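Local coordinates for cytosol aminopeptidase (Coxiella burnetii, PDB 3IJ3), which probably acts as a manganese-dependent aminopeptidase of the M17 family, removing residues from the N-terminus of peptides, at residues Leu30-Pro42 / Leu108-Phe120. Numbering follows the deposited sequence.
Sequences LTEKKKNFIPIQP and LPPGAFQLNRDDF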
ATOM      1  N   LEU A  30      38.338 -29.309 -23.515  1.00 17.43           N
ATOM      2  CA  LEU A  30      39.620 -29.890 -23.850  1.00 18.14           C
ATOM      3  C   LEU A  30      39.726 -29.847 -25.360  1.00 18.79           C
ATOM      4  O   LEU A  30      38.746 -30.095 -26.055  1.00 16.53           O
ATOM      5  CB  LEU A  30      39.712 -31.327 -23.352  1.00 18.99           C
ATOM      6  CG  LEU A  30      39.630 -31.478 -21.842  1.00 20.94           C
ATOM      7  CD1 LEU A  30      39.514 -32.942 -21.470  1.00 20.28           C
ATOM      8  CD2 LEU A  30      40.822 -30.833 -21.175  1.00 25.64           C
ATOM      9  N   THR A  31      40.905 -29.530 -25.887  1.00 21.12           N
ATOM     10  CA  THR A  31      41.051 -29.436 -27.337  1.00 23.66           C
ATOM     11  C   THR A  31      42.010 -30.446 -27.971  1.00 24.88           C
ATOM     12  O   THR A  31      42.039 -30.558 -29.191  1.00 27.37           O
ATOM     13  CB  THR A  31      41.365 -27.984 -27.769  1.00 24.64           C
ATOM     14  OG1 THR A  31      42.498 -27.511 -27.047  1.00 27.58           O
ATOM     15  CG2 THR A  31      40.156 -27.073 -27.461  1.00 25.28           C
ATOM     16  N   GLU A  32      42.762 -31.201 -27.174  1.00 25.72           N
ATOM     17  CA  GLU A  32      43.639 -32.235 -27.740  1.00 26.74           C
ATOM     18  C   GLU A  32      42.902 -33.569 -27.719  1.00 26.38           C
ATOM     19  O   GLU A  32      42.583 -34.088 -26.650  1.00 26.34           O
ATOM     20  CB  GLU A  32      44.962 -32.365 -26.981  1.00 27.25           C
ATOM     21  CG  GLU A  32      45.856 -33.499 -27.558  1.00 31.38           C
ATOM     22  CD  GLU A  32      47.217 -33.623 -26.881  1.00 35.78           C
ATOM     23  OE1 GLU A  32      47.587 -32.728 -26.085  1.00 41.01           O
ATOM     24  OE2 GLU A  32      47.919 -34.619 -27.164  1.00 38.82           O
ATOM     25  N   LYS A  33      42.650 -34.134 -28.895  1.00 26.32           N
ATOM     26  CA  LYS A  33      41.916 -35.395 -28.982  1.00 27.12           C
ATOM     27  C   LYS A  33      42.710 -36.570 -28.406  1.00 26.58           C
ATOM     28  O   LYS A  33      43.903 -36.713 -28.680  1.00 26.40           O
ATOM     29  CB  LYS A  33      41.502 -35.688 -30.430  1.00 27.63           C
ATOM     30  CG  LYS A  33      40.519 -36.842 -30.545  1.00 31.14           C
ATOM     31  CD  LYS A  33      39.954 -36.969 -31.943  1.00 34.80           C
ATOM     32  CE  LYS A  33      38.855 -38.021 -31.992  1.00 35.56           C
ATOM     33  NZ  LYS A  33      38.279 -38.126 -33.363  1.00 39.49           N
ATOM     34  N   LYS A  34      42.032 -37.400 -27.614  1.00 26.23           N
ATOM     35  CA  LYS A  34      42.641 -38.581 -26.983  1.00 26.70           C
ATOM     36  C   LYS A  34      41.692 -39.770 -26.981  1.00 26.25           C
ATOM     37  O   LYS A  34      40.471 -39.605 -27.029  1.00 25.63           O
ATOM     38  CB  LYS A  34      43.068 -38.281 -25.548  1.00 27.20           C
ATOM     39  CG  LYS A  34      44.145 -37.237 -25.456  1.00 29.38           C
ATOM     40  CD  LYS A  34      44.616 -37.062 -24.035  1.00 31.18           C
ATOM     41  CE  LYS A  34      45.750 -36.047 -23.970  1.00 32.40           C
ATOM     42  NZ  LYS A  34      46.300 -35.939 -22.599  1.00 33.03           N
ATOM     43  N   LYS A  35      42.268 -40.972 -26.911  1.00 25.45           N
ATOM     44  CA  LYS A  35      41.491 -42.209 -26.913  1.00 25.85           C
ATOM     45  C   LYS A  35      41.038 -42.690 -25.533  1.00 23.72           C
ATOM     46  O   LYS A  35      40.394 -43.733 -25.433  1.00 25.27           O
ATOM     47  CB  LYS A  35      42.291 -43.331 -27.616  1.00 26.76           C
ATOM     48  CG  LYS A  35      42.506 -43.110 -29.102  1.00 30.80           C
ATOM     49  CD  LYS A  35      41.179 -43.139 -29.867  1.00 36.15           C
ATOM     50  CE  LYS A  35      41.396 -43.089 -31.374  1.00 40.35           C
ATOM     51  NZ  LYS A  35      40.095 -43.051 -32.103  1.00 43.82           N
ATOM     52  N   ASN A  36      41.344 -41.935 -24.478  1.00 21.36           N
ATOM     53  CA  ASN A  36      40.965 -42.326 -23.117  1.00 18.91           C
ATOM     54  C   ASN A  36      39.972 -41.401 -22.377  1.00 18.07           C
ATOM     55  O   ASN A  36      39.936 -41.392 -21.137  1.00 18.12           O
ATOM     56  CB  ASN A  36      42.216 -42.536 -22.261  1.00 19.79           C
ATOM     57  CG  ASN A  36      43.132 -41.332 -22.246  1.00 19.20           C
ATOM     58  OD1 ASN A  36      42.782 -40.261 -22.763  1.00 17.48           O
ATOM     59  ND2 ASN A  36      44.331 -41.499 -21.657  1.00 13.61           N
ATOM     60  N   PHE A  37      39.181 -40.621 -23.111  1.00 15.92           N
ATOM     61  CA  PHE A  37      38.185 -39.784 -22.439  1.00 14.41           C
ATOM     62  C   PHE A  37      37.022 -40.658 -21.958  1.00 13.53           C
ATOM     63  O   PHE A  37      36.762 -41.698 -22.541  1.00 14.49           O
ATOM     64  CB  PHE A  37      37.611 -38.728 -23.373  1.00 13.28           C
ATOM     65  CG  PHE A  37      38.596 -37.710 -23.860  1.00 15.52           C
ATOM     66  CD1 PHE A  37      39.471 -37.093 -22.993  1.00 20.02           C
ATOM     67  CD2 PHE A  37      38.549 -37.274 -25.182  1.00 19.00           C
ATOM     68  CE1 PHE A  37      40.358 -36.105 -23.455  1.00 22.32           C
ATOM     69  CE2 PHE A  37      39.424 -36.290 -25.642  1.00 21.24           C
ATOM     70  CZ  PHE A  37      40.319 -35.708 -24.775  1.00 19.49           C
ATOM     71  N   ILE A  38      36.301 -40.206 -20.919  1.00 12.42           N
ATOM     72  CA  ILE A  38      35.128 -40.918 -20.378  1.00 11.83           C
ATOM     73  C   ILE A  38      33.873 -40.522 -21.171  1.00 11.95           C
ATOM     74  O   ILE A  38      33.519 -39.329 -21.233  1.00 10.96           O
ATOM     75  CB  ILE A  38      34.902 -40.559 -18.898  1.00 11.57           C
ATOM     76  CG1 ILE A  38      36.154 -40.862 -18.077  1.00 14.18           C
ATOM     77  CG2 ILE A  38      33.662 -41.302 -18.326  1.00 12.97           C
ATOM     78  CD1 ILE A  38      36.162 -40.213 -16.693  1.00 15.27           C
ATOM     79  N   PRO A  39      33.213 -41.493 -21.823  1.00 12.97           N
ATOM     80  CA  PRO A  39      32.022 -41.123 -22.578  1.00 13.28           C
ATOM     81  C   PRO A  39      30.813 -40.748 -21.718  1.00 14.16           C
ATOM     82  O   PRO A  39      30.587 -41.345 -20.662  1.00 13.16           O
ATOM     83  CB  PRO A  39      31.709 -42.382 -23.391  1.00 14.66           C
ATOM     84  CG  PRO A  39      32.275 -43.519 -22.562  1.00 16.77           C
ATOM     85  CD  PRO A  39      33.536 -42.932 -21.951  1.00 14.54           C
ATOM     86  N   ILE A  40      30.081 -39.730 -22.179  1.00 13.53           N
ATOM     87  CA  ILE A  40      28.809 -39.303 -21.599  1.00 13.23           C
ATOM     88  C   ILE A  40      27.797 -39.644 -22.685  1.00 14.60           C
ATOM     89  O   ILE A  40      27.925 -39.192 -23.830  1.00 15.17           O
ATOM     90  CB  ILE A  40      28.769 -37.816 -21.296  1.00 12.75           C
ATOM     91  CG1 ILE A  40      29.815 -37.466 -20.228  1.00 13.16           C
ATOM     92  CG2 ILE A  40      27.393 -37.430 -20.826  1.00 14.14           C
ATOM     93  CD1 ILE A  40      29.931 -35.940 -19.964  1.00 14.07           C
ATOM     94  N   GLN A  41      26.787 -40.423 -22.333  1.00 13.82           N
ATOM     95  CA  GLN A  41      25.795 -40.877 -23.304  1.00 14.96           C
ATOM     96  C   GLN A  41      24.371 -40.526 -22.885  1.00 15.09           C
ATOM     97  O   GLN A  41      23.952 -40.894 -21.795  1.00 15.31           O
ATOM     98  CB  GLN A  41      25.915 -42.397 -23.445  1.00 15.28           C
ATOM     99  CG  GLN A  41      24.893 -43.061 -24.392  1.00 16.24           C
ATOM    100  CD  GLN A  41      25.100 -44.543 -24.510  1.00 21.81           C
ATOM    101  OE1 GLN A  41      26.066 -45.097 -23.960  1.00 24.78           O
ATOM    102  NE2 GLN A  41      24.185 -45.216 -25.218  1.00 24.19           N
ATOM    103  N   PRO A  42      23.617 -39.831 -23.758  1.00 13.90           N
ATOM    104  CA  PRO A  42      22.238 -39.534 -23.389  1.00 13.65           C
ATOM    105  C   PRO A  42      21.379 -40.799 -23.424  1.00 14.29           C
ATOM    106  O   PRO A  42      21.641 -41.729 -24.209  1.00 12.96           O
ATOM    107  CB  PRO A  42      21.789 -38.533 -24.466  1.00 13.88           C
ATOM    108  CG  PRO A  42      22.584 -38.914 -25.657  1.00 14.05           C
ATOM    109  CD  PRO A  42      23.931 -39.340 -25.113  1.00 14.91           C
ATOM    110  N   LEU A 108      28.697 -34.041 -12.495  1.00 17.31           N
ATOM    111  CA  LEU A 108      29.744 -34.957 -12.951  1.00 16.64           C
ATOM    112  C   LEU A 108      30.886 -35.157 -11.993  1.00 17.27           C
ATOM    113  O   LEU A 108      31.334 -34.222 -11.338  1.00 16.23           O
ATOM    114  CB  LEU A 108      30.352 -34.513 -14.277  1.00 15.83           C
ATOM    115  CG  LEU A 108      29.573 -34.806 -15.549  1.00 17.00           C
ATOM    116  CD1 LEU A 108      30.253 -34.134 -16.743  1.00 12.92           C
ATOM    117  CD2 LEU A 108      29.455 -36.313 -15.764  1.00 16.69           C
ATOM    118  N   PRO A 109      31.368 -36.405 -11.905  1.00 18.45           N
ATOM    119  CA  PRO A 109      32.562 -36.608 -11.125  1.00 19.13           C
ATOM    120  C   PRO A 109      33.732 -35.926 -11.856  1.00 20.66           C
ATOM    121  O   PRO A 109      33.581 -35.511 -13.008  1.00 19.19           O
ATOM    122  CB  PRO A 109      32.767 -38.131 -11.168  1.00 18.62           C
ATOM    123  CG  PRO A 109      31.490 -38.720 -11.640  1.00 20.37           C
ATOM    124  CD  PRO A 109      30.827 -37.661 -12.459  1.00 18.99           C
ATOM    125  N   PRO A 110      34.890 -35.808 -11.202  1.00 20.76           N
ATOM    126  CA  PRO A 110      36.053 -35.220 -11.870  1.00 20.75           C
ATOM    127  C   PRO A 110      36.505 -36.025 -13.097  1.00 19.90           C
ATOM    128  O   PRO A 110      36.347 -37.264 -13.128  1.00 18.96           O
ATOM    129  CB  PRO A 110      37.139 -35.297 -10.789  1.00 22.17           C
ATOM    130  CG  PRO A 110      36.383 -35.245  -9.517  1.00 23.26           C
ATOM    131  CD  PRO A 110      35.167 -36.090  -9.785  1.00 22.50           C
ATOM    132  N   GLY A 111      37.041 -35.341 -14.108  1.00 17.90           N
ATOM    133  CA  GLY A 111      37.557 -36.045 -15.288  1.00 17.87           C
ATOM    134  C   GLY A 111      37.484 -35.338 -16.610  1.00 16.33           C
ATOM    135  O   GLY A 111      37.014 -34.201 -16.700  1.00 16.58           O
ATOM    136  N   ALA A 112      37.987 -36.040 -17.631  1.00 15.19           N
ATOM    137  CA  ALA A 112      38.004 -35.599 -19.016  1.00 13.76           C
ATOM    138  C   ALA A 112      36.960 -36.430 -19.726  1.00 13.35           C
ATOM    139  O   ALA A 112      37.100 -37.653 -19.828  1.00 13.42           O
ATOM    140  CB  ALA A 112      39.408 -35.830 -19.654  1.00 13.43           C
ATOM    141  N   PHE A 113      35.914 -35.777 -20.225  1.00 12.10           N
ATOM    142  CA  PHE A 113      34.778 -36.481 -20.834  1.00 11.22           C
ATOM    143  C   PHE A 113      34.636 -36.192 -22.311  1.00 11.73           C
ATOM    144  O   PHE A 113      35.253 -35.273 -22.842  1.00 11.20           O
ATOM    145  CB  PHE A 113      33.475 -36.097 -20.098  1.00 12.14           C
ATOM    146  CG  PHE A 113      33.470 -36.440 -18.616  1.00 10.52           C
ATOM    147  CD1 PHE A 113      32.906 -37.636 -18.169  1.00 12.13           C
ATOM    148  CD2 PHE A 113      34.033 -35.583 -17.674  1.00 12.59           C
ATOM    149  CE1 PHE A 113      32.902 -37.971 -16.807  1.00 12.37           C
ATOM    150  CE2 PHE A 113      34.041 -35.904 -16.313  1.00 15.07           C
ATOM    151  CZ  PHE A 113      33.472 -37.114 -15.874  1.00 13.49           C
ATOM    152  N   GLN A 114      33.801 -36.966 -22.984  0.50 11.84           N
ATOM    153  CA  GLN A 114      33.548 -36.733 -24.389  0.50 12.09           C
ATOM    154  C   GLN A 114      32.139 -37.156 -24.702  0.50 13.02           C
ATOM    155  O   GLN A 114      31.583 -38.038 -24.042  0.50 13.35           O
ATOM    156  CB  GLN A 114      34.504 -37.560 -25.262  0.50 12.79           C
ATOM    157  CG  GLN A 114      34.201 -39.045 -25.185  0.50 11.30           C
ATOM    158  CD  GLN A 114      35.153 -39.912 -25.976  0.50 15.54           C
ATOM    159  OE1 GLN A 114      36.181 -39.450 -26.473  0.50 16.37           O
ATOM    160  NE2 GLN A 114      34.825 -41.194 -26.069  0.50 19.58           N
ATOM    161  N   LEU A 115      31.557 -36.508 -25.706  1.00 13.38           N
ATOM    162  CA  LEU A 115      30.236 -36.859 -26.222  1.00 14.00           C
ATOM    163  C   LEU A 115      30.504 -37.686 -27.470  1.00 15.86           C
ATOM    164  O   LEU A 115      31.628 -37.663 -27.996  1.00 17.01           O
ATOM    165  CB  LEU A 115      29.445 -35.620 -26.630  1.00 14.99           C
ATOM    166  CG  LEU A 115      29.175 -34.614 -25.513  1.00 14.34           C
ATOM    167  CD1 LEU A 115      28.150 -33.578 -26.038  1.00 12.11           C
ATOM    168  CD2 LEU A 115      28.663 -35.316 -24.277  1.00 15.09           C
ATOM    169  N   ASN A 116      29.492 -38.409 -27.948  1.00 16.03           N
ATOM    170  CA  ASN A 116      29.598 -39.205 -29.185  1.00 17.49           C
ATOM    171  C   ASN A 116      28.613 -38.654 -30.212  1.00 17.31           C
ATOM    172  O   ASN A 116      27.414 -38.604 -29.970  1.00 16.29           O
ATOM    173  CB  ASN A 116      29.315 -40.690 -28.904  1.00 17.57           C
ATOM    174  CG  ASN A 116      29.390 -41.570 -30.155  1.00 23.30           C
ATOM    175  OD1 ASN A 116      29.532 -41.085 -31.280  1.00 26.40           O
ATOM    176  ND2 ASN A 116      29.300 -42.884 -29.949  1.00 28.38           N
ATOM    177  N   ARG A 117      29.142 -38.231 -31.357  1.00 18.79           N
ATOM    178  CA  ARG A 117      28.344 -37.677 -32.465  1.00 20.54           C
ATOM    179  C   ARG A 117      27.202 -38.601 -32.867  1.00 20.13           C
ATOM    180  O   ARG A 117      26.107 -38.140 -33.188  1.00 19.51           O
ATOM    181  CB  ARG A 117      29.291 -37.390 -33.646  1.00 21.80           C
ATOM    182  CG  ARG A 117      28.704 -36.995 -35.001  1.00 27.88           C
ATOM    183  CD  ARG A 117      27.796 -35.777 -34.973  1.00 36.32           C
ATOM    184  NE  ARG A 117      26.383 -36.127 -34.827  1.00 41.84           N
ATOM    185  CZ  ARG A 117      25.555 -36.382 -35.843  1.00 45.40           C
ATOM    186  NH1 ARG A 117      24.296 -36.699 -35.594  1.00 48.63           N
ATOM    187  NH2 ARG A 117      25.969 -36.329 -37.107  1.00 47.56           N
ATOM    188  N   ASP A 118      27.454 -39.908 -32.816  1.00 19.99           N
ATOM    189  CA  ASP A 118      26.448 -40.900 -33.180  1.00 21.08           C
ATOM    190  C   ASP A 118      25.227 -40.920 -32.271  1.00 20.91           C
ATOM    191  O   ASP A 118      24.218 -41.497 -32.640  1.00 21.80           O
ATOM    192  CB  ASP A 118      27.070 -42.302 -33.224  1.00 22.33           C
ATOM    193  CG  ASP A 118      28.046 -42.472 -34.367  1.00 25.62           C
ATOM    194  OD1 ASP A 118      28.157 -41.553 -35.211  1.00 30.59           O
ATOM    195  OD2 ASP A 118      28.691 -43.534 -34.427  1.00 33.33           O
ATOM    196  N   ASP A 119      25.316 -40.303 -31.091  1.00 19.84           N
ATOM    197  CA  ASP A 119      24.180 -40.253 -30.158  1.00 19.49           C
ATOM    198  C   ASP A 119      23.178 -39.153 -30.492  1.00 19.82           C
ATOM    199  O   ASP A 119      22.151 -39.051 -29.827  1.00 20.18           O
ATOM    200  CB  ASP A 119      24.674 -40.026 -28.715  1.00 20.00           C
ATOM    201  CG  ASP A 119      25.390 -41.217 -28.138  1.00 20.54           C
ATOM    202  OD1 ASP A 119      25.135 -42.353 -28.583  1.00 25.36           O
ATOM    203  OD2 ASP A 119      26.203 -41.026 -27.208  1.00 19.76           O
ATOM    204  N   PHE A 120      23.476 -38.335 -31.504  1.00 18.80           N
ATOM    205  CA  PHE A 120      22.612 -37.217 -31.908  1.00 19.62           C
ATOM    206  C   PHE A 120      22.066 -37.381 -33.320  1.00 21.53           C
ATOM    207  O   PHE A 120      22.710 -37.979 -34.173  1.00 20.72           O
ATOM    208  CB  PHE A 120      23.394 -35.914 -31.768  1.00 19.13           C
ATOM    209  CG  PHE A 120      23.902 -35.694 -30.372  1.00 16.46           C
ATOM    210  CD1 PHE A 120      23.136 -35.001 -29.442  1.00 15.20           C
ATOM    211  CD2 PHE A 120      25.114 -36.240 -29.966  1.00 15.93           C
ATOM    212  CE1 PHE A 120      23.584 -34.837 -28.132  1.00 16.58           C
ATOM    213  CE2 PHE A 120      25.573 -36.077 -28.653  1.00 14.59           C
ATOM    214  CZ  PHE A 120      24.810 -35.374 -27.739  1.00 16.74           C
TER
HETATM  215  O   HOH W   1      38.535 -40.919 -26.024  1.00 17.92           O
HETATM  216  O   HOH W   2      27.197 -38.679 -26.444  1.00 15.11           O
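Ile38 and Phe113 sit opposite each other where strand 38-42 pairs in parallel with strand 111-114, their side chains lying side by side and pointing the same way. Ile38 CB packs 3.6 Å from Phe113 CD1, and its CG2 branch runs along the same flank of the ring, at CD1 and CE1. Ile40 reaches the ring from the next position on that face, crossing it obliquely. Its CG1 lies anti to the carbonyl carbon (chi1 -64°), which carries CD1 to Phe113 CB at 3.6 Å and, tip to tip, to Leu108 CD1 at 3.7 Å. Leu108 CD1 in turn lies over the centre of one face of the Phe113 ring.

On the other face, which carries Pro39 and Gln114, the extended Gln114 side chain meets Phe37 at about a right angle. Amide and ring planes stand 73° apart, with Gln114 OE1 at the ring edge, 3.5 Å from Phe37 CD2. A water lies within reach of Gln114 OE1 and accepts from Phe37 N; its very short approach to Lys34 O is doubtful. Leu30 CD1 presses tightly on Ala112 CB, 3.4 Å away, and Phe37 CD1 touches the same methyl.

Three backbone bonds join the strands: Ile38 N to Ala112 O, Gln114 N to Ile38 O, and Ile40 N to Gln114 O. Past the last of these the chains separate, and a second water bridges Ile40 O, Asn116 N and Asp119 OD2, the last of which also lies 3.5 Å from Pro42 CD. Asn116 opens an Asx turn there. The Leu115 side chain packs against helix 123-135, while strands 85-91 and 151-154 flank the pair, making this the parallel centre of the mixed beta-sheet in the alpha/beta N-terminal domain of an M17 aminopeptidase.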